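Local coordinates for protein TodX (Pseudomonas putida, PDB 3BS0) that transports toluene and probably other small aromatic hydrocarbons across the outer membrane through a FadL-family beta barrel, at residues 44-49 / 84-89; 58-63 / 415-420; 91-96 / 141-146; 372-377 / 400-405. All blocks are in the same frame, centred on the assembly; numbering follows the deposited sequence.

Contact 1 (44-49 / 84-89); sequences NQFELG and LSYVAQ
The rings of F46 and Y86 stand on the same side of the sheet, and the rim of the tyrosine abuts F46 CB: Y86 CD1 comes in near the plane of the F46 ring, 4.0 Å from F46 CB, while F46 CB itself lies in the plane of the tyrosine. L48 CD1 also sits at the F46 edge, and L84 CD2 reaches F46 CZ obliquely at 3.5 Å. K431 of strand 417-433 adds a cation-pi contact to F46. Y86 CG points opposite its own backbone N (chi1 -174°), which leans the ring over 44-49 and brings its hydroxyl end against N44 CB; the N44 amide is turned 59° from the ring. A serine in place of Y86 would probably strip the cover from F46 CB and N44 CB and leave a gap on this face. L48 and L84 run side by side, CD2 to CD2 at 3.6 Å.

Below these side chains, Q45 pairs with V87 and E47 with S85 through two-way backbone bonds. Q45 N to V87 O and E47 N to S85 O both measure 2.7 Å. On the face carrying Q45, E47, S85 and V87, N27 binds the E47 carboxylate, S85 OG and Q45 O. This is antiparallel barrel wall, with an aromatic and aliphatic face consistent with lipid contact and a polar face docked on the N-terminal hatch of the FadL fold.

Contact 2 (58-63 / 415-420); sequences KVHDSH and MLRQSH
H60 and R417 form the one flat stack of this contact. The guanidinium lies on one imidazole face, centres 4.1 Å apart and planes only 12° from parallel, with NH2 displaced toward the ring rim and NH1 over CD2. R417 gets there because its CG sits between its backbone N and carbonyl carbon (chi1 60°); the chain then runs extended as far as NE, passing its CG along H60 CB.

Hydrogen bonds tie the backbones together as an antiparallel ladder. K58 and S419 exchange two, with S419 N to K58 O at 2.8 Å, and H60 N gives a bond of the same length to R417 O; the return from R417 N to H60 O is weak at 3.4 Å. Past the last paired residues, S62 OG donates to M415 O (3.0 Å), approaching in the carbonyl plane on a lone pair, and this side-chain bond continues the link where the strands have ended.

Mostly apolar contacts occupy the other face. V59 CG1 meets L416 CD2 at 4.1 Å, and V59 CG2 lies against CG and the amide NE2 of Q418. L416 also packs on F114 and I366.

Charge is answered from the next strand: K58 NZ makes a salt bridge with E66, a residue the H60 side chain also touches. Strands 44-60 and 417-433 are the first and last long strands, which makes this ladder part of the barrel seam. A guanidinium lying on the imidazole would tend to disfavour protonation of H60, although nearby E66 may partly offset this.

Contact 3 (91-96 / 141-146); sequences DDWRFG and FSYQAT
Y143 covers one face of the W93 indole. Its CB stands over the six-membered ring in a CH-pi contact, 4.2 Å from the centroid and 4° off the normal, while CD1 lies above the same face, offset toward the rim and 3.4 Å from W93 NE1. The phenol and the five-membered ring meet at a slant. F141 comes alongside W93 and meets the indole at its edge, CD1 beside CZ3, with ring planes 56° apart. F141 CB also touches F95 CD2 at 3.8 Å, and D92 CB packs on Y143 CE1.

Y143 CG is anti to its own N (chi1 -173°), which carries the phenol diagonally over toward 91-96, past W93 to D92. A leucine in place of W93 has no flat face to offer Y143 CB, and the phenol and the F141 ring would probably be freer to turn.

The next layer is the backbone. R94 N bonds S142 O at 2.8 Å, and the return from S142 N to R94 O is weak by its angle. Beyond the strand ends Q144 N reaches D92 O at 3.3 Å, from above the carbonyl plane.

Farther out, on the opposite face, S142 OG bonds F151 O and P34 O, while the R94 guanidinium makes weak bonds to A40 O and P41 O in the segment leading into the barrel. An outward aromatic cluster beside the short turn between strands 80-90 and 93-108 is consistent with the interfacial aromatic girdle of outer-membrane beta barrels.

Contact 4 (372-377 / 400-405); sequences AYLKRH and LRERVQ
The shortest polar bond here runs from L400 N to R376 O, 2.8 Å long, with the donor lifted 43° out of the carbonyl plane. It lies at the open end of the beta hairpin formed by strands 376-385 and 390-405. Here 372-375 is not paired with 400-405, whereas strand 390-405 runs on beside strand 417-433, to which E402 is backbone-bonded at H420.

Where the two chains diverge, the E402 side chain bridges them. Its OE1 takes the backbone N-H of K375 at 3.0 Å, on the syn side, though tilted out of the carboxylate plane. OE2 turns to the lysine side chain, forming a long salt bridge with K375 NZ at 3.9 Å. With chi1 at 55°, E402 CG is placed between its own N and carbonyl carbon, and the extended remainder reaches across to 372-377, meeting the K375 chain at about a right angle. Both oxygens thus face the same residue; the bond at OE1 is the firm one, the long OE2 contact would restrain rotation only loosely, and the nearby ammonium would be expected to help keep the carboxylate ionised.

Apolar atoms line the same crossing. L400 CD1 lies against R376 CB and CD, using the aliphatic part of an arginine whose guanidinium makes a cation-pi contact with Y356. L374, which also touches H420, lies against the glutamate chain, its CD2 equally 4.0 Å from E402 CG and from L400 O.

How the contacts relate
The four contacts lie in the barrel wall as two pairs on opposite sides of the chain's centre. Contacts 1 and 3 sit 15 Å apart between centres and join through neighbouring strands 80-90 and 93-108, where A88 N approaches F95 O at 2.6 Å, a probable hydrogen bond. Contacts 2 and 4, 14 Å apart between centres, meet where Q418 N faces V404 O at 3.0 Å. Strand 44-60 spans the pairs, carrying contact 1 near its start and contact 2 at its end, 44 Å away between centres. In contacts 2 and 4, the side chains of L416 and Y373 each lie about 10 Å from bound C8E detergent.

Contact 1 (44-49 / 84-89)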
# COMPACT_ATOMS: atom_id res chain seq x y z
N ASN A 44 -23.83 16.72 -6.05
CA ASN A 44 -23.39 15.50 -5.40
C ASN A 44 -22.49 14.77 -6.37
O ASN A 44 -22.73 14.79 -7.58
CB ASN A 44 -24.61 14.66 -5.02
CG ASN A 44 -25.59 15.43 -4.15
OD1 ASN A 44 -26.80 15.23 -4.24
ND2 ASN A 44 -25.07 16.31 -3.30
N GLN A 45 -21.45 14.11 -5.86
CA GLN A 45 -20.52 13.43 -6.74
C GLN A 45 -20.43 11.94 -6.55
O GLN A 45 -20.03 11.47 -5.51
CB GLN A 45 -19.11 14.03 -6.58
CG GLN A 45 -18.92 15.48 -7.05
CD GLN A 45 -19.42 16.52 -6.06
OE1 GLN A 45 -19.28 16.37 -4.85
NE2 GLN A 45 -20.01 17.59 -6.58
N PHE A 46 -20.80 11.19 -7.57
CA PHE A 46 -20.69 9.74 -7.49
C PHE A 46 -19.38 9.35 -8.18
O PHE A 46 -19.14 9.79 -9.31
CB PHE A 46 -21.87 9.06 -8.19
CG PHE A 46 -21.69 7.58 -8.31
CD1 PHE A 46 -21.97 6.74 -7.24
CD2 PHE A 46 -21.14 7.04 -9.46
CE1 PHE A 46 -21.70 5.39 -7.31
CE2 PHE A 46 -20.87 5.68 -9.54
CZ PHE A 46 -21.15 4.86 -8.45
N GLU A 47 -18.55 8.54 -7.54
CA GLU A 47 -17.28 8.13 -8.16
C GLU A 47 -17.01 6.64 -8.21
O GLU A 47 -17.19 5.92 -7.22
CB GLU A 47 -16.09 8.85 -7.49
CG GLU A 47 -15.64 10.11 -8.23
CD GLU A 47 -14.35 10.72 -7.66
OE1 GLU A 47 -13.34 9.99 -7.57
OE2 GLU A 47 -14.35 11.92 -7.30
N LEU A 48 -16.56 6.18 -9.38
CA LEU A 48 -16.27 4.78 -9.64
C LEU A 48 -14.93 4.59 -10.32
O LEU A 48 -14.69 5.16 -11.38
CB LEU A 48 -17.37 4.18 -10.51
CG LEU A 48 -18.32 3.28 -9.73
CD1 LEU A 48 -19.54 2.98 -10.56
CD2 LEU A 48 -17.58 1.99 -9.34
N GLY A 49 -14.07 3.77 -9.71
CA GLY A 49 -12.75 3.54 -10.28
C GLY A 49 -12.07 2.20 -10.06
O GLY A 49 -12.46 1.41 -9.21
N LEU A 84 -15.44 2.86 -4.96
CA LEU A 84 -16.78 3.44 -4.98
C LEU A 84 -16.88 4.51 -3.90
O LEU A 84 -16.35 4.37 -2.80
CB LEU A 84 -17.81 2.36 -4.69
CG LEU A 84 -18.43 1.67 -5.89
CD1 LEU A 84 -18.94 0.30 -5.48
CD2 LEU A 84 -19.56 2.54 -6.44
N SER A 85 -17.56 5.60 -4.22
CA SER A 85 -17.72 6.68 -3.24
C SER A 85 -18.72 7.71 -3.71
O SER A 85 -18.90 7.93 -4.92
CB SER A 85 -16.38 7.35 -2.95
OG SER A 85 -15.89 8.07 -4.07
N TYR A 86 -19.36 8.33 -2.73
CA TYR A 86 -20.36 9.35 -2.99
C TYR A 86 -20.17 10.52 -2.03
O TYR A 86 -19.99 10.33 -0.83
CB TYR A 86 -21.75 8.75 -2.82
CG TYR A 86 -22.88 9.66 -3.21
CD1 TYR A 86 -23.18 9.91 -4.54
CD2 TYR A 86 -23.68 10.26 -2.23
CE1 TYR A 86 -24.25 10.73 -4.90
CE2 TYR A 86 -24.75 11.09 -2.57
CZ TYR A 86 -25.03 11.32 -3.91
OH TYR A 86 -26.12 12.11 -4.24
N VAL A 87 -20.22 11.73 -2.58
CA VAL A 87 -20.09 12.94 -1.78
C VAL A 87 -21.33 13.80 -1.99
O VAL A 87 -21.73 14.07 -3.13
CB VAL A 87 -18.84 13.72 -2.18
CG1 VAL A 87 -18.88 15.11 -1.55
CG2 VAL A 87 -17.60 12.96 -1.73
N ALA A 88 -21.93 14.23 -0.89
CA ALA A 88 -23.15 15.04 -0.95
C ALA A 88 -22.97 16.45 -0.40
O ALA A 88 -22.27 16.66 0.60
CB ALA A 88 -24.27 14.33 -0.18
N GLN A 89 -23.61 17.42 -1.05
CA GLN A 89 -23.52 18.82 -0.63
C GLN A 89 -24.77 19.31 0.09
O GLN A 89 -25.84 19.37 -0.50
CB GLN A 89 -23.26 19.74 -1.82
CG GLN A 89 -23.39 21.22 -1.49
CD GLN A 89 -23.05 22.12 -2.67
OE1 GLN A 89 -23.69 22.06 -3.72
NE2 GLN A 89 -22.04 22.96 -2.50

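Contact 2 (58-63 / 415-420)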
# COMPACT_ATOMS: atom_id res chain seq x y z
N LYS A 58 13.17 -8.77 -10.06
CA LYS A 58 14.11 -9.81 -10.45
C LYS A 58 15.07 -9.94 -9.26
O LYS A 58 15.59 -8.94 -8.74
CB LYS A 58 14.89 -9.42 -11.71
CG LYS A 58 14.78 -10.40 -12.85
CD LYS A 58 13.58 -10.06 -13.72
CE LYS A 58 13.53 -10.89 -15.02
NZ LYS A 58 14.73 -10.66 -15.90
N VAL A 59 15.27 -11.18 -8.83
CA VAL A 59 16.17 -11.49 -7.73
C VAL A 59 17.18 -12.45 -8.33
O VAL A 59 16.81 -13.36 -9.08
CB VAL A 59 15.40 -12.15 -6.56
CG1 VAL A 59 16.37 -12.54 -5.44
CG2 VAL A 59 14.37 -11.19 -6.00
N HIS A 60 18.45 -12.23 -8.03
CA HIS A 60 19.49 -13.09 -8.55
C HIS A 60 20.28 -13.83 -7.51
O HIS A 60 20.47 -13.38 -6.38
CB HIS A 60 20.45 -12.29 -9.43
CG HIS A 60 19.89 -11.95 -10.77
ND1 HIS A 60 19.81 -12.87 -11.80
CD2 HIS A 60 19.35 -10.81 -11.25
CE1 HIS A 60 19.25 -12.31 -12.85
NE2 HIS A 60 18.96 -11.05 -12.54
N ASP A 61 20.79 -14.97 -7.96
CA ASP A 61 21.57 -15.89 -7.16
C ASP A 61 23.07 -15.59 -7.26
O ASP A 61 23.51 -14.74 -8.03
CB ASP A 61 21.31 -17.30 -7.68
CG ASP A 61 21.04 -18.27 -6.57
OD1 ASP A 61 20.72 -17.80 -5.46
OD2 ASP A 61 21.14 -19.49 -6.81
N SER A 62 23.84 -16.32 -6.46
CA SER A 62 25.28 -16.19 -6.47
C SER A 62 25.77 -17.16 -7.53
O SER A 62 26.97 -17.42 -7.63
CB SER A 62 25.87 -16.57 -5.12
OG SER A 62 25.51 -15.62 -4.14
N HIS A 63 24.84 -17.72 -8.29
CA HIS A 63 25.19 -18.68 -9.34
C HIS A 63 24.59 -18.28 -10.68
O HIS A 63 24.69 -19.02 -11.66
CB HIS A 63 24.69 -20.08 -8.97
CG HIS A 63 25.14 -20.56 -7.62
ND1 HIS A 63 24.26 -20.77 -6.58
CD2 HIS A 63 26.37 -20.90 -7.16
CE1 HIS A 63 24.93 -21.22 -5.53
NE2 HIS A 63 26.21 -21.31 -5.86
N MET A 415 23.39 -14.79 -0.86
CA MET A 415 23.90 -13.43 -1.04
C MET A 415 23.12 -13.08 -2.30
O MET A 415 23.45 -13.53 -3.40
CB MET A 415 25.40 -13.44 -1.33
CG MET A 415 25.94 -12.13 -1.86
SD MET A 415 27.48 -12.39 -2.77
CE MET A 415 28.63 -12.65 -1.44
N LEU A 416 22.08 -12.28 -2.14
CA LEU A 416 21.20 -11.93 -3.25
C LEU A 416 21.28 -10.51 -3.75
O LEU A 416 21.86 -9.64 -3.10
CB LEU A 416 19.75 -12.17 -2.83
CG LEU A 416 19.35 -13.57 -2.38
CD1 LEU A 416 17.96 -13.51 -1.79
CD2 LEU A 416 19.39 -14.51 -3.57
N ARG A 417 20.71 -10.29 -4.93
CA ARG A 417 20.63 -8.96 -5.49
C ARG A 417 19.25 -8.85 -6.11
O ARG A 417 18.76 -9.80 -6.70
CB ARG A 417 21.77 -8.67 -6.49
CG ARG A 417 21.88 -9.54 -7.70
CD ARG A 417 23.23 -9.27 -8.40
NE ARG A 417 23.41 -10.12 -9.57
CZ ARG A 417 22.91 -9.87 -10.77
NH1 ARG A 417 22.19 -8.78 -10.98
NH2 ARG A 417 23.09 -10.74 -11.75
N GLN A 418 18.63 -7.70 -5.92
CA GLN A 418 17.28 -7.48 -6.39
C GLN A 418 17.14 -6.20 -7.19
O GLN A 418 17.85 -5.22 -6.95
CB GLN A 418 16.33 -7.42 -5.20
CG GLN A 418 14.86 -7.72 -5.50
CD GLN A 418 14.01 -7.76 -4.23
OE1 GLN A 418 13.66 -6.72 -3.66
NE2 GLN A 418 13.70 -8.97 -3.77
N SER A 419 16.24 -6.24 -8.17
CA SER A 419 15.95 -5.09 -9.02
C SER A 419 14.44 -4.97 -9.01
O SER A 419 13.73 -5.94 -9.30
CB SER A 419 16.49 -5.33 -10.44
OG SER A 419 16.16 -6.63 -10.90
N HIS A 420 13.94 -3.79 -8.68
CA HIS A 420 12.50 -3.62 -8.55
C HIS A 420 11.90 -2.29 -9.03
O HIS A 420 12.30 -1.21 -8.57
CB HIS A 420 12.17 -3.89 -7.06
CG HIS A 420 10.83 -3.42 -6.62
ND1 HIS A 420 9.70 -3.57 -7.38
CD2 HIS A 420 10.44 -2.82 -5.47
CE1 HIS A 420 8.66 -3.08 -6.72
NE2 HIS A 420 9.09 -2.62 -5.56

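Contact 3 (91-96 / 141-146)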
# COMPACT_ATOMS: atom_id res chain seq x y z
N ASP A 91 -25.71 22.56 1.68
CA ASP A 91 -25.34 23.96 1.91
C ASP A 91 -23.83 24.14 1.85
O ASP A 91 -23.21 23.98 0.80
CB ASP A 91 -25.83 24.44 3.27
CG ASP A 91 -27.34 24.56 3.34
OD1 ASP A 91 -27.94 25.05 2.36
OD2 ASP A 91 -27.91 24.17 4.38
N ASP A 92 -23.25 24.50 2.99
CA ASP A 92 -21.81 24.73 3.13
C ASP A 92 -21.08 23.42 3.38
O ASP A 92 -19.86 23.35 3.25
CB ASP A 92 -21.56 25.67 4.31
CG ASP A 92 -21.77 27.12 3.96
OD1 ASP A 92 -21.96 27.93 4.91
OD2 ASP A 92 -21.73 27.45 2.75
N TRP A 93 -21.83 22.39 3.74
CA TRP A 93 -21.26 21.09 4.04
C TRP A 93 -21.10 20.14 2.86
O TRP A 93 -21.72 20.29 1.80
CB TRP A 93 -22.11 20.35 5.09
CG TRP A 93 -22.12 20.97 6.46
CD1 TRP A 93 -22.86 22.04 6.87
CD2 TRP A 93 -21.34 20.56 7.59
NE1 TRP A 93 -22.60 22.32 8.19
CE2 TRP A 93 -21.66 21.43 8.66
CE3 TRP A 93 -20.39 19.56 7.80
CZ2 TRP A 93 -21.08 21.32 9.92
CZ3 TRP A 93 -19.81 19.44 9.06
CH2 TRP A 93 -20.16 20.32 10.10
N ARG A 94 -20.21 19.18 3.06
CA ARG A 94 -19.97 18.12 2.09
C ARG A 94 -19.87 16.89 2.99
O ARG A 94 -19.12 16.88 3.96
CB ARG A 94 -18.67 18.33 1.33
CG ARG A 94 -18.58 19.65 0.59
CD ARG A 94 -19.35 19.70 -0.73
NE ARG A 94 -19.24 21.04 -1.31
CZ ARG A 94 -19.38 21.34 -2.60
NH1 ARG A 94 -19.66 20.39 -3.49
NH2 ARG A 94 -19.22 22.59 -3.00
N PHE A 95 -20.69 15.89 2.69
CA PHE A 95 -20.68 14.65 3.44
C PHE A 95 -20.37 13.53 2.46
O PHE A 95 -20.95 13.48 1.36
CB PHE A 95 -22.05 14.42 4.08
CG PHE A 95 -22.39 15.40 5.17
CD1 PHE A 95 -23.28 16.45 4.93
CD2 PHE A 95 -21.86 15.24 6.46
CE1 PHE A 95 -23.64 17.32 5.97
CE2 PHE A 95 -22.21 16.10 7.49
CZ PHE A 95 -23.10 17.14 7.25
N GLY A 96 -19.46 12.65 2.82
CA GLY A 96 -19.12 11.57 1.92
C GLY A 96 -18.70 10.26 2.54
O GLY A 96 -18.12 10.21 3.63
N PHE A 141 -16.69 14.42 6.35
CA PHE A 141 -17.43 15.64 6.07
C PHE A 141 -16.46 16.77 5.75
O PHE A 141 -15.25 16.62 5.85
CB PHE A 141 -18.27 16.04 7.27
CG PHE A 141 -17.46 16.57 8.42
CD1 PHE A 141 -16.99 17.88 8.41
CD2 PHE A 141 -17.12 15.76 9.48
CE1 PHE A 141 -16.21 18.37 9.45
CE2 PHE A 141 -16.34 16.23 10.52
CZ PHE A 141 -15.88 17.54 10.51
N SER A 142 -17.03 17.91 5.38
CA SER A 142 -16.23 19.08 5.06
C SER A 142 -17.12 20.31 5.21
O SER A 142 -18.27 20.32 4.78
CB SER A 142 -15.71 18.99 3.63
OG SER A 142 -14.71 19.97 3.40
N TYR A 143 -16.57 21.34 5.86
CA TYR A 143 -17.30 22.58 6.08
C TYR A 143 -16.54 23.77 5.53
O TYR A 143 -15.35 23.92 5.78
CB TYR A 143 -17.56 22.79 7.58
CG TYR A 143 -18.46 23.97 7.87
CD1 TYR A 143 -19.74 24.03 7.34
CD2 TYR A 143 -18.02 25.05 8.65
CE1 TYR A 143 -20.58 25.13 7.57
CE2 TYR A 143 -18.85 26.15 8.89
CZ TYR A 143 -20.13 26.19 8.35
OH TYR A 143 -20.95 27.29 8.54
N GLN A 144 -17.23 24.60 4.76
CA GLN A 144 -16.64 25.80 4.21
C GLN A 144 -16.99 26.84 5.28
O GLN A 144 -17.92 27.62 5.12
CB GLN A 144 -17.30 26.16 2.88
CG GLN A 144 -16.72 27.37 2.18
CD GLN A 144 -15.59 27.02 1.23
OE1 GLN A 144 -15.78 26.30 0.25
NE2 GLN A 144 -14.40 27.55 1.52
N ALA A 145 -16.24 26.81 6.38
CA ALA A 145 -16.46 27.70 7.51
C ALA A 145 -16.45 29.19 7.21
O ALA A 145 -17.10 29.97 7.92
CB ALA A 145 -15.45 27.40 8.62
N THR A 146 -15.73 29.60 6.16
CA THR A 146 -15.71 31.02 5.86
C THR A 146 -15.02 31.53 4.60
O THR A 146 -14.11 32.36 4.69
CB THR A 146 -15.13 31.81 7.03
OG1 THR A 146 -15.21 33.20 6.74
CG2 THR A 146 -13.68 31.42 7.28

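Contact 4 (372-377 / 400-405)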
# COMPACT_ATOMS: atom_id res chain seq x y z
N ALA A 372 10.77 -3.53 -0.54
CA ALA A 372 10.74 -2.22 0.12
C ALA A 372 10.06 -1.26 -0.86
O ALA A 372 10.09 -1.50 -2.06
CB ALA A 372 12.16 -1.75 0.41
N TYR A 373 9.46 -0.17 -0.35
CA TYR A 373 8.79 0.78 -1.23
C TYR A 373 9.80 1.51 -2.10
O TYR A 373 10.97 1.63 -1.75
CB TYR A 373 7.94 1.79 -0.43
CG TYR A 373 8.71 2.71 0.51
CD1 TYR A 373 9.61 3.66 0.03
CD2 TYR A 373 8.54 2.60 1.90
CE1 TYR A 373 10.33 4.48 0.90
CE2 TYR A 373 9.26 3.42 2.78
CZ TYR A 373 10.15 4.35 2.27
OH TYR A 373 10.89 5.13 3.14
N LEU A 374 9.34 1.99 -3.25
CA LEU A 374 10.22 2.68 -4.18
C LEU A 374 10.46 4.15 -3.82
O LEU A 374 9.60 4.85 -3.30
CB LEU A 374 9.66 2.52 -5.59
CG LEU A 374 9.56 1.01 -5.87
CD1 LEU A 374 8.96 0.72 -7.22
CD2 LEU A 374 10.94 0.42 -5.77
N LYS A 375 11.68 4.59 -4.11
CA LYS A 375 12.14 5.95 -3.81
C LYS A 375 11.49 7.06 -4.63
O LYS A 375 11.03 8.06 -4.08
CB LYS A 375 13.66 6.01 -3.98
CG LYS A 375 14.39 6.82 -2.93
CD LYS A 375 15.88 6.49 -2.97
CE LYS A 375 16.11 5.01 -2.67
NZ LYS A 375 17.51 4.57 -2.95
N ARG A 376 11.47 6.88 -5.95
CA ARG A 376 10.90 7.89 -6.84
C ARG A 376 9.74 7.36 -7.69
O ARG A 376 9.60 6.16 -7.89
CB ARG A 376 12.00 8.42 -7.75
CG ARG A 376 13.13 9.15 -7.02
CD ARG A 376 14.26 9.50 -7.99
NE ARG A 376 15.13 10.56 -7.50
CZ ARG A 376 16.14 11.08 -8.18
NH1 ARG A 376 16.42 10.62 -9.40
NH2 ARG A 376 16.86 12.06 -7.66
N HIS A 377 8.92 8.28 -8.19
CA HIS A 377 7.77 7.96 -9.03
C HIS A 377 7.55 9.07 -10.05
O HIS A 377 7.65 10.24 -9.71
CB HIS A 377 6.50 7.88 -8.18
CG HIS A 377 6.56 6.86 -7.09
ND1 HIS A 377 6.21 5.54 -7.30
CD2 HIS A 377 6.96 6.95 -5.80
CE1 HIS A 377 6.40 4.86 -6.18
NE2 HIS A 377 6.85 5.69 -5.25
N LEU A 400 10.07 4.45 -10.00
CA LEU A 400 11.41 4.26 -10.55
C LEU A 400 12.11 3.02 -10.01
O LEU A 400 12.06 2.72 -8.81
CB LEU A 400 12.26 5.51 -10.30
CG LEU A 400 11.69 6.72 -11.05
CD1 LEU A 400 12.56 7.93 -10.78
CD2 LEU A 400 11.64 6.43 -12.55
N ARG A 401 12.74 2.30 -10.93
CA ARG A 401 13.44 1.06 -10.63
C ARG A 401 14.77 1.23 -9.93
O ARG A 401 15.65 1.93 -10.42
CB ARG A 401 13.63 0.27 -11.92
CG ARG A 401 14.66 -0.85 -11.85
CD ARG A 401 14.59 -1.71 -13.09
NE ARG A 401 13.40 -2.57 -13.11
CZ ARG A 401 13.38 -3.83 -12.68
NH1 ARG A 401 14.48 -4.39 -12.20
NH2 ARG A 401 12.26 -4.53 -12.73
N GLU A 402 14.93 0.60 -8.77
CA GLU A 402 16.20 0.70 -8.07
C GLU A 402 16.78 -0.69 -7.80
O GLU A 402 16.04 -1.63 -7.52
CB GLU A 402 16.02 1.48 -6.77
CG GLU A 402 14.95 0.94 -5.85
CD GLU A 402 14.63 1.91 -4.72
OE1 GLU A 402 14.01 2.98 -4.98
OE2 GLU A 402 15.00 1.59 -3.57
N ARG A 403 18.10 -0.80 -7.95
CA ARG A 403 18.82 -2.06 -7.72
C ARG A 403 19.22 -2.08 -6.25
O ARG A 403 19.12 -1.06 -5.57
CB ARG A 403 20.07 -2.15 -8.61
CG ARG A 403 19.86 -2.75 -10.03
CD ARG A 403 19.07 -1.84 -10.98
NE ARG A 403 19.44 -2.02 -12.39
CZ ARG A 403 19.04 -1.22 -13.38
NH1 ARG A 403 18.24 -0.19 -13.13
NH2 ARG A 403 19.44 -1.44 -14.63
N VAL A 404 19.68 -3.21 -5.74
CA VAL A 404 20.06 -3.30 -4.33
C VAL A 404 20.33 -4.74 -3.88
O VAL A 404 19.45 -5.60 -3.94
CB VAL A 404 18.94 -2.67 -3.45
CG1 VAL A 404 17.64 -3.42 -3.65
CG2 VAL A 404 19.35 -2.64 -1.99
N GLN A 405 21.56 -5.02 -3.43
CA GLN A 405 21.91 -6.37 -2.99
C GLN A 405 22.21 -6.49 -1.48
O GLN A 405 22.25 -5.49 -0.76
CB GLN A 405 23.13 -6.89 -3.77
CG GLN A 405 24.47 -6.50 -3.16
CD GLN A 405 25.02 -5.20 -3.73
OE1 GLN A 405 24.26 -4.28 -4.06
NE2 GLN A 405 26.34 -5.12 -3.84